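Local coordinates for transcriptional activator ToxR (Vibrio vulnificus, PDB 6UTC), which is a membrane-spanning transcription activator whose periplasmic domain, the part described here, probably senses bile salts and interacts with ToxS, at residues Ser14-Leu19 against Leu28-His33; Pro41-Cys46 against Leu73-Ile78; Ala59-Ile64 against Ile78-His83; Gln69-Ile74 against Arg91-Gln96. All blocks are in the same frame, centred on the assembly; numbering follows the deposited sequence. Where two conformers were deposited one is given.

Contact 1: Ser14-Leu19 against Leu28-His33; sequences SKFRLL and LTPLNH. With SO4 (sulfate ion), chain B.
Phe16-Leu18 and Leu28-Pro30 run antiparallel at an axis angle of 143°, with Arg17 and Thr29 as the hydrogen-bonded pair. Arg17 N donates to Thr29 O at 2.8 Å, and Thr29 N returns a bond to Arg17 O at 3.0 Å. Beyond the pair, Leu31 N reaches Lys15 O. The two strands form the N-terminal beta hairpin, whose first strand is an outer strand of the sheet within this chain. A type I turn from Pro30 to His33 follows the second strand, and Arg17 reaches along it. Its CG sits between the backbone N and the carbonyl carbon (chi1 57°), and the chain then extends to the guanidinium. Arg17 NH2 donates to His33 O at 2.9 Å, with the oxygen close to the guanidinium plane but the donor well above the carbonyl plane. NE makes a weak bond to Leu31 O. NH1 and NH2 both grip O2 of a sulfate, probably from the crystallisation liquor, and Leu36 N and Gln37 N bind the same ion. Thr29 CG2 lies over the centre of the guanidinium, 3.5 Å from Arg17 CZ. Thr29 OG1 bonds instead to Ala65 O. On the other face of the hairpin, Leu18 CD1 meets Leu28 CD2 at 3.9 Å. Phe16 CB touches Leu28 CB, while its ring turns an edge to the Thr29-Pro30 peptide.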
# COMPACT_ATOMS: atom_id res chain seq x y z
N SER A 14 -14.40 -4.13 10.37
CA SER A 14 -13.89 -3.38 9.23
C SER A 14 -13.26 -2.05 9.67
O SER A 14 -13.22 -1.09 8.90
CB SER A 14 -15.01 -3.12 8.21
OG SER A 14 -16.09 -2.42 8.80
N LYS A 15 -12.79 -2.01 10.91
CA LYS A 15 -12.06 -0.86 11.42
C LYS A 15 -10.57 -1.05 11.19
O LYS A 15 -10.06 -2.17 11.29
CB LYS A 15 -12.33 -0.68 12.91
CG LYS A 15 -13.78 -0.34 13.24
CD LYS A 15 -14.13 -0.81 14.64
CE LYS A 15 -15.63 -1.02 14.79
NZ LYS A 15 -15.91 -2.10 15.78
N PHE A 16 -9.89 0.05 10.85
CA PHE A 16 -8.48 0.03 10.49
C PHE A 16 -7.65 0.82 11.49
O PHE A 16 -8.10 1.85 12.01
CB PHE A 16 -8.30 0.64 9.10
CG PHE A 16 -8.97 -0.14 8.01
CD1 PHE A 16 -8.43 -1.33 7.55
CD2 PHE A 16 -10.16 0.30 7.46
CE1 PHE A 16 -9.05 -2.06 6.56
CE2 PHE A 16 -10.79 -0.43 6.46
CZ PHE A 16 -10.23 -1.61 6.02
N ARG A 17 -6.44 0.34 11.75
CA ARG A 17 -5.45 1.10 12.49
C ARG A 17 -4.41 1.63 11.52
O ARG A 17 -4.14 1.02 10.48
CB ARG A 17 -4.79 0.26 13.59
CG ARG A 17 -4.10 -1.02 13.14
CD ARG A 17 -3.61 -1.83 14.35
NE ARG A 17 -3.05 -3.13 13.96
CZ ARG A 17 -1.79 -3.31 13.60
NH1 ARG A 17 -0.97 -2.27 13.56
NH2 ARG A 17 -1.34 -4.51 13.24
N LEU A 18 -3.83 2.79 11.86
CA LEU A 18 -2.88 3.48 10.99
C LEU A 18 -1.46 3.01 11.28
O LEU A 18 -0.89 3.35 12.32
CB LEU A 18 -2.98 4.99 11.20
CG LEU A 18 -2.06 5.87 10.34
CD1 LEU A 18 -2.40 5.80 8.88
CD2 LEU A 18 -2.14 7.31 10.85
N LEU A 19 -0.89 2.24 10.35
CA LEU A 19 0.52 1.88 10.46
C LEU A 19 1.42 3.09 10.31
O LEU A 19 2.39 3.25 11.05
CB LEU A 19 0.87 0.85 9.40
CG LEU A 19 0.19 -0.50 9.56
CD1 LEU A 19 0.64 -1.45 8.47
CD2 LEU A 19 0.51 -1.08 10.93
N LEU A 28 -2.88 1.61 6.19
CA LEU A 28 -3.82 1.08 7.17
C LEU A 28 -3.78 -0.44 7.15
O LEU A 28 -3.43 -1.05 6.14
CB LEU A 28 -5.25 1.49 6.81
CG LEU A 28 -5.53 2.98 6.74
CD1 LEU A 28 -6.89 3.22 6.10
CD2 LEU A 28 -5.48 3.59 8.13
N THR A 29 -4.15 -1.04 8.28
CA THR A 29 -4.34 -2.48 8.34
C THR A 29 -5.53 -2.73 9.26
O THR A 29 -5.82 -1.89 10.12
CB THR A 29 -3.07 -3.20 8.82
OG1 THR A 29 -3.17 -4.60 8.60
CG2 THR A 29 -2.78 -2.97 10.29
N PRO A 30 -6.25 -3.84 9.09
CA PRO A 30 -7.36 -4.11 10.01
C PRO A 30 -6.89 -4.09 11.46
O PRO A 30 -5.75 -4.45 11.78
CB PRO A 30 -7.83 -5.51 9.58
CG PRO A 30 -7.48 -5.57 8.13
CD PRO A 30 -6.15 -4.86 8.04
N LEU A 31 -7.79 -3.65 12.35
CA LEU A 31 -7.45 -3.37 13.75
C LEU A 31 -6.61 -4.47 14.37
O LEU A 31 -5.58 -4.21 15.00
CB LEU A 31 -8.73 -3.20 14.56
CG LEU A 31 -8.52 -3.04 16.07
CD1 LEU A 31 -7.76 -1.75 16.37
CD2 LEU A 31 -9.86 -3.05 16.78
N ASN A 32 -7.05 -5.71 14.23
CA ASN A 32 -6.38 -6.81 14.90
C ASN A 32 -5.50 -7.63 13.98
O ASN A 32 -5.07 -8.73 14.36
CB ASN A 32 -7.40 -7.66 15.65
CG ASN A 32 -7.96 -6.94 16.86
OD1 ASN A 32 -7.20 -6.46 17.69
ND2 ASN A 32 -9.26 -6.80 16.92
N HIS A 33 -5.19 -7.13 12.79
CA HIS A 33 -4.27 -7.83 11.92
C HIS A 33 -2.92 -7.99 12.63
O HIS A 33 -2.50 -7.12 13.38
CB HIS A 33 -4.09 -7.03 10.63
CG HIS A 33 -3.39 -7.78 9.56
ND1 HIS A 33 -2.01 -7.91 9.51
CD2 HIS A 33 -3.87 -8.46 8.49
CE1 HIS A 33 -1.68 -8.65 8.47
NE2 HIS A 33 -2.79 -8.99 7.83
S SO4 B . 2.36 -3.37 13.75
O1 SO4 B . 2.00 -4.01 15.01
O2 SO4 B . 1.47 -3.82 12.69
O3 SO4 B . 3.73 -3.77 13.41
O4 SO4 B . 2.28 -1.92 13.91

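Contact 2: Pro41-Cys46 against Leu73-Ile78; sequences PSIRQC and LILNYI
Ile43 and Cys46, one helical turn apart, face Leu73, Leu75 and Tyr77 of strand 72-78. This is helix-on-sheet packing in an alpha-beta domain: helix 40-52 lies across one face of the mixed sheet. The short axes pass 11.1 Å apart at an angle of 34°, and the side chains fill the gap between them. The tight part is wholly buried. Ile43 CG1 meets Leu73 CD2 at 3.6 Å, the two side chains crossing at about a right angle. The same CG1 makes a looser contact with Leu75 CD2, at 4.2 Å. One turn later, Cys46 SG lies anti to its backbone N (chi1 -166°) and meets Leu75 CD1 at 3.6 Å. The two branches of Leu75 are thus divided between the two helix residues. The sulfur is in a disulfide with Cys103, which ties the C-terminal end of the chain to the helix. The outer side is different. Arg44 and Gln45 are partly exposed and turn from the strand, and Arg44 NH2 forms a salt bridge with Glu20. On the far face of the strand, Ile74 packs on Thr66 and Arg91, and Asn76 OD1 bonds to Thr89. Tyr77 belongs to the buried side, where its ring also stacks with Tyr50. Cys46 SG approaches this ring at its edge, 85° off the normal, and lies 3.3 Å from Tyr77 OH.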
# COMPACT_ATOMS: atom_id res chain seq x y z
N PRO A 41 9.76 -0.76 5.18
CA PRO A 41 10.62 -0.22 4.12
C PRO A 41 10.13 -0.58 2.73
O PRO A 41 10.19 0.26 1.82
CB PRO A 41 11.99 -0.80 4.45
CG PRO A 41 11.95 -1.01 5.91
CD PRO A 41 10.55 -1.49 6.19
N SER A 42 9.61 -1.80 2.56
CA SER A 42 9.04 -2.19 1.27
C SER A 42 7.77 -1.41 0.98
O SER A 42 7.58 -0.96 -0.16
CB SER A 42 8.69 -3.67 1.26
OG SER A 42 9.85 -4.47 1.45
N ILE A 43 6.89 -1.27 1.97
CA ILE A 43 5.67 -0.51 1.76
C ILE A 43 5.99 0.92 1.37
O ILE A 43 5.37 1.48 0.46
CB ILE A 43 4.76 -0.58 3.00
CG1 ILE A 43 4.24 -2.00 3.23
CG2 ILE A 43 3.57 0.37 2.83
CD1 ILE A 43 3.55 -2.17 4.57
N ARG A 44 6.95 1.55 2.06
CA ARG A 44 7.30 2.93 1.74
C ARG A 44 7.81 3.06 0.31
O ARG A 44 7.46 4.00 -0.40
CB ARG A 44 8.34 3.46 2.73
CG ARG A 44 7.80 3.66 4.14
CD ARG A 44 8.92 4.01 5.09
NE ARG A 44 8.49 3.90 6.49
CZ ARG A 44 9.12 3.18 7.40
NH1 ARG A 44 10.22 2.50 7.10
NH2 ARG A 44 8.63 3.13 8.63
N GLN A 45 8.64 2.11 -0.13
CA GLN A 45 9.11 2.16 -1.51
C GLN A 45 7.97 1.99 -2.48
O GLN A 45 7.89 2.69 -3.50
CB GLN A 45 10.18 1.09 -1.75
CG GLN A 45 10.70 1.07 -3.19
CD GLN A 45 11.62 2.24 -3.50
OE1 GLN A 45 11.77 3.16 -2.69
NE2 GLN A 45 12.25 2.19 -4.67
N CYS A 46 7.05 1.07 -2.18
CA CYS A 46 5.90 0.85 -3.05
C CYS A 46 5.04 2.10 -3.16
O CYS A 46 4.65 2.50 -4.26
CB CYS A 46 5.09 -0.33 -2.52
SG CYS A 46 3.87 -0.97 -3.69
N LEU A 73 2.86 -9.96 0.69
CA LEU A 73 2.04 -8.91 1.27
C LEU A 73 1.06 -8.41 0.21
O LEU A 73 1.43 -8.26 -0.96
CB LEU A 73 2.93 -7.75 1.73
CG LEU A 73 2.21 -6.60 2.46
CD1 LEU A 73 1.91 -7.01 3.90
CD2 LEU A 73 3.03 -5.33 2.44
N ILE A 74 -0.18 -8.15 0.62
CA ILE A 74 -1.20 -7.57 -0.24
C ILE A 74 -1.31 -6.09 0.09
O ILE A 74 -1.45 -5.71 1.26
CB ILE A 74 -2.55 -8.27 -0.04
CG1 ILE A 74 -2.39 -9.79 -0.11
CG2 ILE A 74 -3.56 -7.76 -1.04
CD1 ILE A 74 -1.77 -10.28 -1.40
N LEU A 75 -1.25 -5.24 -0.94
CA LEU A 75 -1.49 -3.81 -0.78
C LEU A 75 -2.66 -3.40 -1.66
O LEU A 75 -2.63 -3.63 -2.88
CB LEU A 75 -0.26 -3.00 -1.17
CG LEU A 75 0.96 -3.19 -0.27
CD1 LEU A 75 2.18 -2.50 -0.86
CD2 LEU A 75 0.68 -2.67 1.12
N ASN A 76 -3.68 -2.81 -1.06
CA ASN A 76 -4.85 -2.35 -1.79
C ASN A 76 -4.85 -0.83 -1.78
O ASN A 76 -5.08 -0.21 -0.73
CB ASN A 76 -6.12 -2.93 -1.17
CG ASN A 76 -6.49 -4.27 -1.77
OD1 ASN A 76 -6.99 -4.34 -2.89
ND2 ASN A 76 -6.21 -5.34 -1.06
N TYR A 77 -4.56 -0.23 -2.93
CA TYR A 77 -4.56 1.22 -3.08
C TYR A 77 -5.97 1.70 -3.37
O TYR A 77 -6.60 1.24 -4.32
CB TYR A 77 -3.64 1.61 -4.23
CG TYR A 77 -2.18 1.57 -3.86
CD1 TYR A 77 -1.57 2.66 -3.27
CD2 TYR A 77 -1.41 0.44 -4.08
CE1 TYR A 77 -0.24 2.65 -2.92
CE2 TYR A 77 -0.07 0.41 -3.73
CZ TYR A 77 0.51 1.52 -3.16
OH TYR A 77 1.84 1.50 -2.81
N ILE A 78 -6.45 2.61 -2.54
CA ILE A 78 -7.79 3.15 -2.66
C ILE A 78 -7.69 4.63 -3.01
O ILE A 78 -6.95 5.38 -2.37
CB ILE A 78 -8.60 2.93 -1.37
CG1 ILE A 78 -8.77 1.42 -1.13
CG2 ILE A 78 -9.96 3.62 -1.46
CD1 ILE A 78 -9.25 1.05 0.26

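Contact 3: Ala59-Ile64 against Ile78-His83; sequences APVKVI and IHTLPH
Val61 and Lys62 both face Ile78 in a classic beta bulge where the chain leads into strand 62-67. Val61 N donates to Ile78 O at 2.8 Å, and Lys62 N makes a weak bond to the same oxygen at 3.4 Å. The return bond, Ile78 N to Lys62 O, is nearly straight at 176°. Lys62 and Ile78 send their side chains to the same face of the sheet. The aliphatic part of Lys62 crosses Ile78, with its CG 3.8 Å from Ile78 CB. In one of the two conformers of Ile78, Lys62 CE touches both CD1 and CG2 of that isoleucine. In the same conformer, Ile64 CG1 packs on Ile78 CD1 from further along the strand. Val61 CG2 meets Thr80 CG2 in one of two conformers of the valine. Pro60 lies alongside His79 and makes a CH-pi contact, its CB 14° off the ring normal and 4.2 Å from the centroid. The imidazole is held from several directions. His79 NE2 bonds to Tyr50 OH of helix 40-52, His54 meets the ring with planes at about 45°, and ND1 has a weak bond to Ser58 O. Asn87 OD1 holds the His79 backbone by accepting from its N. A water bridges the two segments: it donates to Ala59 O at 2.7 Å, accepts from Thr80 N, and is hydrogen-bonded to His79 ND1 at 3.2 Å.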
# COMPACT_ATOMS: atom_id res chain seq x y z
N ALA A 59 -3.83 10.85 -6.65
CA ALA A 59 -3.05 10.23 -5.59
C ALA A 59 -3.97 9.35 -4.75
O ALA A 59 -5.12 9.73 -4.49
CB ALA A 59 -2.41 11.29 -4.70
N PRO A 60 -3.52 8.18 -4.31
CA PRO A 60 -4.38 7.35 -3.49
C PRO A 60 -4.58 8.01 -2.14
O PRO A 60 -3.70 8.71 -1.63
CB PRO A 60 -3.59 6.04 -3.35
CG PRO A 60 -2.17 6.49 -3.46
CD PRO A 60 -2.19 7.58 -4.50
N VAL A 61 -5.77 7.79 -1.57
CA VAL A 61 -6.08 8.25 -0.22
C VAL A 61 -5.40 7.34 0.80
O VAL A 61 -4.81 7.80 1.79
CB VAL A 61 -7.61 8.27 -0.01
CG1 VAL A 61 -7.95 8.69 1.41
CG2 VAL A 61 -8.30 9.16 -1.05
N LYS A 62 -5.47 6.04 0.57
CA LYS A 62 -5.00 5.09 1.54
C LYS A 62 -4.55 3.85 0.82
O LYS A 62 -4.87 3.62 -0.36
CB LYS A 62 -6.08 4.76 2.57
CG LYS A 62 -7.37 4.28 1.99
CD LYS A 62 -8.49 4.51 3.01
CE LYS A 62 -9.86 4.26 2.42
NZ LYS A 62 -10.91 4.62 3.41
N VAL A 63 -3.77 3.06 1.53
CA VAL A 63 -3.36 1.74 1.09
C VAL A 63 -3.58 0.79 2.25
O VAL A 63 -3.15 1.07 3.39
CB VAL A 63 -1.92 1.70 0.53
CG1 VAL A 63 -0.89 2.07 1.56
CG2 VAL A 63 -1.61 0.34 -0.09
N ILE A 64 -4.31 -0.29 2.00
CA ILE A 64 -4.61 -1.28 3.02
C ILE A 64 -3.60 -2.41 2.86
O ILE A 64 -3.54 -3.04 1.80
CB ILE A 64 -6.03 -1.83 2.89
CG1 ILE A 64 -7.04 -0.71 2.65
CG2 ILE A 64 -6.38 -2.71 4.11
CD1 ILE A 64 -7.11 0.30 3.72
N ILE A 78 -6.45 2.61 -2.54
CA ILE A 78 -7.79 3.15 -2.66
C ILE A 78 -7.69 4.63 -3.01
O ILE A 78 -6.95 5.38 -2.37
CB ILE A 78 -8.60 2.93 -1.37
CG1 ILE A 78 -8.77 1.42 -1.13
CG2 ILE A 78 -9.96 3.62 -1.46
CD1 ILE A 78 -9.25 1.05 0.26
N HIS A 79 -8.40 5.02 -4.05
CA HIS A 79 -8.42 6.39 -4.54
C HIS A 79 -9.71 7.08 -4.12
O HIS A 79 -10.63 6.48 -3.57
CB HIS A 79 -8.26 6.38 -6.06
CG HIS A 79 -6.91 5.91 -6.50
ND1 HIS A 79 -5.93 6.77 -6.93
CD2 HIS A 79 -6.37 4.67 -6.52
CE1 HIS A 79 -4.84 6.07 -7.21
NE2 HIS A 79 -5.08 4.80 -6.97
N THR A 80 -9.77 8.39 -4.37
CA THR A 80 -11.05 9.07 -4.23
C THR A 80 -12.05 8.44 -5.19
O THR A 80 -11.69 7.83 -6.20
CB THR A 80 -10.89 10.56 -4.56
OG1 THR A 80 -10.51 10.71 -5.93
CG2 THR A 80 -9.85 11.22 -3.66
N LEU A 81 -13.34 8.56 -4.85
CA LEU A 81 -14.37 7.93 -5.68
C LEU A 81 -14.30 8.33 -7.16
O LEU A 81 -14.42 7.44 -8.01
CB LEU A 81 -15.76 8.13 -5.07
CG LEU A 81 -15.99 7.25 -3.83
CD1 LEU A 81 -17.22 7.71 -3.07
CD2 LEU A 81 -16.10 5.78 -4.21
N PRO A 82 -14.10 9.60 -7.53
CA PRO A 82 -13.98 9.92 -8.96
C PRO A 82 -12.82 9.24 -9.64
O PRO A 82 -12.80 9.14 -10.87
CB PRO A 82 -13.81 11.44 -8.98
CG PRO A 82 -14.30 11.90 -7.66
CD PRO A 82 -14.02 10.81 -6.69
N HIS A 83 -11.82 8.78 -8.88
CA HIS A 83 -10.67 8.09 -9.44
C HIS A 83 -10.63 6.62 -9.04
O HIS A 83 -9.57 5.99 -9.10
CB HIS A 83 -9.38 8.82 -9.09
CG HIS A 83 -9.32 10.19 -9.68
ND1 HIS A 83 -9.08 10.40 -11.02
CD2 HIS A 83 -9.49 11.41 -9.13
CE1 HIS A 83 -9.10 11.70 -11.26
NE2 HIS A 83 -9.35 12.34 -10.13
O HOH W 1 -7.38 9.49 -5.94

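Contact 4: Gln69-Ile74 against Arg91-Gln96; sequences QGNQLI and RIFSEQ
Asn71 O is the polar atom on which the open end of this hairpin closes. Ser94 N donates to it at 2.9 Å, and Phe93 CA adds a CH...O contact at 3.1 Å. Deeper in the hairpin, Leu73 and Ile92 form the hydrogen-bonded pair. Leu73 N to Ile92 O and Ile92 N to Leu73 O are both 2.9 Å long. The strands belong to the C-terminal beta hairpin, 72-78 with 88-93, at one edge of the sheet within this chain. On one face, Gln72 stands beside Phe93, pointing the same way. Gln72 CG lies over one face of the Phe93 ring, toward the rim; beyond it the chain is extended and carries NE2 to 3.4 Å from Phe93 CE2. The amide is inclined 40° to the ring. Gln96 NE2 lies over the opposite face of Phe93, also toward the rim. OE1 of Gln72 turns to the aliphatic start of Arg91, 3.4 Å from its CB. Ile74 CD1 packs on Arg91 CG at 3.6 Å. The other face is apolar. Leu73 CB meets Ile92 CG1 at 3.8 Å. With chi1 at 65°, Ile92 CG1 is flanked by both main-chain branches, and CD1 reaches Leu73 CD2. Ile92 also packs on Leu99 and Ile102 of helix 99-102. The pairing therefore separates two chemistries: an amide, an arginine stem and an aromatic ring on the more exposed face, and plain hydrocarbon on the face toward the helices.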
# COMPACT_ATOMS: atom_id res chain seq x y z
N GLN A 69 2.53 -12.52 6.60
CA GLN A 69 3.05 -13.42 7.62
C GLN A 69 4.00 -14.44 7.02
O GLN A 69 4.89 -14.93 7.73
CB GLN A 69 1.89 -14.02 8.42
CG GLN A 69 0.93 -12.92 8.90
CD GLN A 69 1.61 -11.86 9.76
OE1 GLN A 69 2.08 -12.15 10.85
NE2 GLN A 69 1.68 -10.63 9.27
N GLY A 70 3.84 -14.74 5.74
CA GLY A 70 4.84 -15.41 4.95
C GLY A 70 5.62 -14.42 4.11
O GLY A 70 5.94 -13.31 4.56
N ASN A 71 5.90 -14.79 2.87
CA ASN A 71 6.74 -13.96 2.02
C ASN A 71 5.95 -13.06 1.08
O ASN A 71 6.55 -12.44 0.20
CB ASN A 71 7.74 -14.81 1.23
CG ASN A 71 7.08 -15.77 0.26
OD1 ASN A 71 5.86 -15.78 0.12
ND2 ASN A 71 7.89 -16.57 -0.41
N GLN A 72 4.64 -12.95 1.26
CA GLN A 72 3.78 -12.18 0.36
C GLN A 72 2.92 -11.21 1.16
O GLN A 72 2.31 -11.59 2.16
CB GLN A 72 2.89 -13.09 -0.47
CG GLN A 72 2.18 -12.38 -1.60
CD GLN A 72 1.69 -13.32 -2.69
OE1 GLN A 72 0.91 -12.92 -3.56
NE2 GLN A 72 2.14 -14.57 -2.65
N LEU A 73 2.86 -9.96 0.69
CA LEU A 73 2.04 -8.91 1.27
C LEU A 73 1.06 -8.41 0.21
O LEU A 73 1.43 -8.26 -0.96
CB LEU A 73 2.93 -7.75 1.73
CG LEU A 73 2.21 -6.60 2.46
CD1 LEU A 73 1.91 -7.01 3.90
CD2 LEU A 73 3.03 -5.33 2.44
N ILE A 74 -0.18 -8.15 0.62
CA ILE A 74 -1.20 -7.57 -0.24
C ILE A 74 -1.31 -6.09 0.09
O ILE A 74 -1.45 -5.71 1.26
CB ILE A 74 -2.55 -8.27 -0.04
CG1 ILE A 74 -2.39 -9.79 -0.11
CG2 ILE A 74 -3.56 -7.76 -1.04
CD1 ILE A 74 -1.77 -10.28 -1.40
N ARG A 91 0.48 -7.29 -5.10
CA ARG A 91 1.11 -8.29 -4.26
C ARG A 91 2.62 -8.10 -4.35
O ARG A 91 3.17 -8.03 -5.45
CB ARG A 91 0.72 -9.70 -4.72
CG ARG A 91 -0.79 -9.88 -4.84
CD ARG A 91 -1.21 -10.18 -6.27
NE ARG A 91 -2.57 -9.71 -6.57
CZ ARG A 91 -3.68 -10.28 -6.11
NH1 ARG A 91 -3.60 -11.34 -5.32
NH2 ARG A 91 -4.86 -9.78 -6.44
N ILE A 92 3.27 -8.00 -3.21
CA ILE A 92 4.72 -7.86 -3.19
C ILE A 92 5.32 -8.99 -2.38
O ILE A 92 4.70 -9.51 -1.45
CB ILE A 92 5.20 -6.47 -2.70
CG1 ILE A 92 4.82 -6.26 -1.24
CG2 ILE A 92 4.62 -5.36 -3.58
CD1 ILE A 92 5.39 -4.98 -0.66
N PHE A 93 6.53 -9.37 -2.74
CA PHE A 93 7.24 -10.44 -2.06
C PHE A 93 8.37 -9.87 -1.22
O PHE A 93 8.88 -8.78 -1.50
CB PHE A 93 7.78 -11.46 -3.07
CG PHE A 93 6.70 -12.25 -3.75
CD1 PHE A 93 6.02 -11.72 -4.84
CD2 PHE A 93 6.33 -13.50 -3.28
CE1 PHE A 93 5.01 -12.43 -5.46
CE2 PHE A 93 5.32 -14.22 -3.89
CZ PHE A 93 4.66 -13.69 -4.99
N SER A 94 8.75 -10.61 -0.18
CA SER A 94 9.82 -10.14 0.69
C SER A 94 11.17 -10.19 -0.01
O SER A 94 11.94 -9.23 0.02
CB SER A 94 9.84 -10.96 1.98
OG SER A 94 9.95 -12.34 1.70
N GLU A 95 11.47 -11.31 -0.67
CA GLU A 95 12.78 -11.49 -1.27
C GLU A 95 12.89 -10.78 -2.62
O GLU A 95 13.88 -10.09 -2.89
CB GLU A 95 13.11 -12.98 -1.41
CG GLU A 95 13.28 -13.70 -0.08
CD GLU A 95 13.52 -15.19 -0.24
OE1 GLU A 95 13.42 -15.69 -1.38
OE2 GLU A 95 13.82 -15.86 0.77
N GLN A 96 11.88 -10.94 -3.48
CA GLN A 96 11.92 -10.35 -4.81
C GLN A 96 12.01 -8.82 -4.71
O GLN A 96 11.64 -8.21 -3.71
CB GLN A 96 10.69 -10.76 -5.61
CG GLN A 96 10.52 -12.27 -5.74
CD GLN A 96 9.46 -12.66 -6.75
OE1 GLN A 96 9.16 -11.90 -7.68
NE2 GLN A 96 8.87 -13.84 -6.57

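From the N terminus, contact 1 closes the first hairpin before any other contact opens. The chain then enters helix 40-52, where contact 2 begins; it closes on strand 72-78. Contact 3 starts between the two halves of contact 2 and ends beyond it, so the two cross and share Ile78. Contact 4 also crosses contact 3. It starts where contact 2 ends, sharing Leu73 and Ile74, and closes the last hairpin. Contacts 3 and 4 lie on opposite sides of the chain's centre. Contact 1 meets contact 3 through Leu28 and Val63, which joins the first hairpin to the middle of the sheet. Contact 2 ties the helix to that sheet.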